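Local structure of copper-containing nitrite reductase (Thermus scotoductus, 6HBE) at residues K139-Y142 and R143-E147. The protein probably reduces nitrite to nitric oxide as a copper-dependent homotrimeric enzyme, taking its electron from a cytochrome c. Numbering follows the deposited sequence.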
loop_
_atom_site.group_PDB
_atom_site.type_symbol
_atom_site.label_atom_id
_atom_site.label_comp_id
_atom_site.label_asym_id
_atom_site.label_seq_id
_atom_site.Cartn_x
_atom_site.Cartn_y
_atom_site.Cartn_z
ATOM N N LYS C 139 -3.146 33.972 -13.126
ATOM C CA LYS C 139 -3.219 35.415 -13.227
ATOM C C LYS C 139 -3.387 35.995 -11.830
ATOM O O LYS C 139 -2.748 36.967 -11.511
ATOM C CB LYS C 139 -4.388 35.868 -14.113
ATOM C CG LYS C 139 -4.262 35.451 -15.575
ATOM C CD LYS C 139 -4.542 36.600 -16.548
ATOM C CE LYS C 139 -4.447 36.134 -17.997
ATOM N NZ LYS C 139 -5.637 35.337 -18.419
ATOM N N GLU C 140 -4.248 35.391 -11.009
ATOM C CA GLU C 140 -4.388 35.769 -9.596
ATOM C C GLU C 140 -3.113 35.378 -8.853
ATOM O O GLU C 140 -2.736 34.200 -8.849
ATOM C CB GLU C 140 -5.600 35.054 -8.963
ATOM C CG GLU C 140 -5.787 35.304 -7.462
ATOM C CD GLU C 140 -6.903 34.483 -6.822
ATOM O OE1 GLU C 140 -7.645 33.756 -7.526
ATOM O OE2 GLU C 140 -7.031 34.568 -5.590
ATOM N N LYS C 141 -2.448 36.339 -8.220
ATOM C CA LYS C 141 -1.202 36.021 -7.498
ATOM C C LYS C 141 -1.477 35.228 -6.204
ATOM O O LYS C 141 -2.500 35.424 -5.564
ATOM C CB LYS C 141 -0.409 37.300 -7.217
ATOM C CG LYS C 141 0.059 37.954 -8.513
ATOM C CD LYS C 141 0.911 39.190 -8.277
ATOM C CE LYS C 141 1.297 39.859 -9.593
ATOM N NZ LYS C 141 2.048 38.936 -10.492
ATOM N N TYR C 142 -0.574 34.303 -5.852
ATOM C CA TYR C 142 -0.680 33.527 -4.603
ATOM C C TYR C 142 -0.545 34.480 -3.402
ATOM O O TYR C 142 0.012 35.587 -3.522
ATOM C CB TYR C 142 0.404 32.405 -4.552
ATOM C CG TYR C 142 0.231 31.307 -5.612
ATOM C CD1 TYR C 142 -0.758 30.316 -5.482
ATOM C CD2 TYR C 142 1.063 31.250 -6.722
ATOM C CE1 TYR C 142 -0.910 29.320 -6.454
ATOM C CE2 TYR C 142 0.922 30.266 -7.694
ATOM C CZ TYR C 142 -0.057 29.298 -7.565
ATOM O OH TYR C 142 -0.177 28.339 -8.556
ATOM N N ARG C 143 -1.059 34.065 -2.250
ATOM C CA ARG C 143 -1.204 34.954 -1.102
ATOM C C ARG C 143 0.099 35.581 -0.568
ATOM O O ARG C 143 0.118 36.798 -0.280
ATOM C CB ARG C 143 -1.989 34.245 -0.001
ATOM C CG ARG C 143 -2.152 35.030 1.282
ATOM C CD ARG C 143 -3.233 34.429 2.153
ATOM N NE ARG C 143 -3.011 34.752 3.548
ATOM C CZ ARG C 143 -3.736 34.286 4.552
ATOM N NH1 ARG C 143 -4.779 33.496 4.325
ATOM N NH2 ARG C 143 -3.409 34.620 5.794
ATOM N N MET C 144 1.179 34.797 -0.436
ATOM C CA MET C 144 2.452 35.326 0.073
ATOM C C MET C 144 3.107 36.312 -0.914
ATOM O O MET C 144 3.760 37.266 -0.493
ATOM C CB MET C 144 3.452 34.216 0.453
ATOM C CG MET C 144 4.662 34.717 1.270
ATOM S SD MET C 144 5.772 33.380 1.833
ATOM C CE MET C 144 4.806 32.717 3.197
ATOM N N GLU C 145 2.964 36.087 -2.217
ATOM C CA GLU C 145 3.424 37.081 -3.207
ATOM C C GLU C 145 2.642 38.391 -3.060
ATOM O O GLU C 145 3.236 39.465 -3.017
ATOM C CB GLU C 145 3.308 36.567 -4.644
ATOM C CG GLU C 145 3.635 37.630 -5.709
ATOM C CD GLU C 145 4.049 37.073 -7.074
ATOM O OE1 GLU C 145 4.114 35.837 -7.289
ATOM O OE2 GLU C 145 4.335 37.906 -7.961
ATOM N N ARG C 146 1.328 38.300 -2.957
ATOM C CA ARG C 146 0.490 39.494 -2.783
ATOM C C ARG C 146 0.922 40.251 -1.526
ATOM O O ARG C 146 1.256 41.438 -1.611
ATOM C CB ARG C 146 -1.002 39.140 -2.730
ATOM C CG ARG C 146 -1.910 40.356 -2.539
ATOM C CD ARG C 146 -3.411 40.057 -2.595
ATOM N NE ARG C 146 -3.881 39.208 -1.488
ATOM C CZ ARG C 146 -4.223 37.914 -1.551
ATOM N NH1 ARG C 146 -4.170 37.211 -2.682
ATOM N NH2 ARG C 146 -4.625 37.303 -0.438
ATOM N N GLU C 147 0.947 39.550 -0.388
ATOM C CA GLU C 147 1.349 40.124 0.913
ATOM C C GLU C 147 2.741 40.751 0.961
ATOM O O GLU C 147 2.914 41.778 1.610
ATOM C CB GLU C 147 1.218 39.087 2.054
ATOM C CG GLU C 147 -0.236 38.726 2.403
ATOM C CD GLU C 147 -0.362 37.561 3.382
ATOM O OE1 GLU C 147 0.626 36.854 3.655
ATOM O OE2 GLU C 147 -1.451 37.343 3.909
HETATM O O HOH W 1 -4.560 34.511 -3.810
HETATM O O HOH W 2 -3.572 37.820 -4.965
HETATM O O HOH W 3 1.652 34.339 -7.801
#
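Lys141 and Tyr142 meet Glu145 and Arg146 at the N-terminal end of helix 143-148, with Tyr142 at the N-cap position. The turn leads from strand 131-137 into this short helix, and Tyr142 and Met144 lie against strands 199-208 and 248-254 of the next, six-stranded sheet. Glu140 is linked to the helix through water 1, which donates to its OE2 and accepts from Arg146 NH1, lying at the edge of the guanidinium and in its plane; the other carboxylate oxygen of Glu140 pairs with Lys232. The carbonyl of Lys141 joins the same network: its O receives a hydrogen bond from water 1 at 2.9 Å and another from water 2. The Lys141 side chain runs to Glu145, crossing it obliquely, with CD 3.7 Å from Glu145 OE2; a bend at the last torsion (chi4 -58°) leaves NZ in a loose salt bridge, 3.6 Å from that oxygen. Glu145 OE1 instead takes a bond from water 3, itself bound by Tyr142 N, and forms a salt bridge with Arg201. Were Glu145 an alanine, Lys141 and Arg201 would probably each lose this carboxylate, and the water link to Tyr142 N would be broken. The ring of Tyr142 leads away from the helix to meet Tyr226, and its OH bonds to Gly229 O. Its carbonyl closes the first helical turn, Arg146 N donating to Tyr142 O at 3.1 Å with an N-H...O angle of 168°.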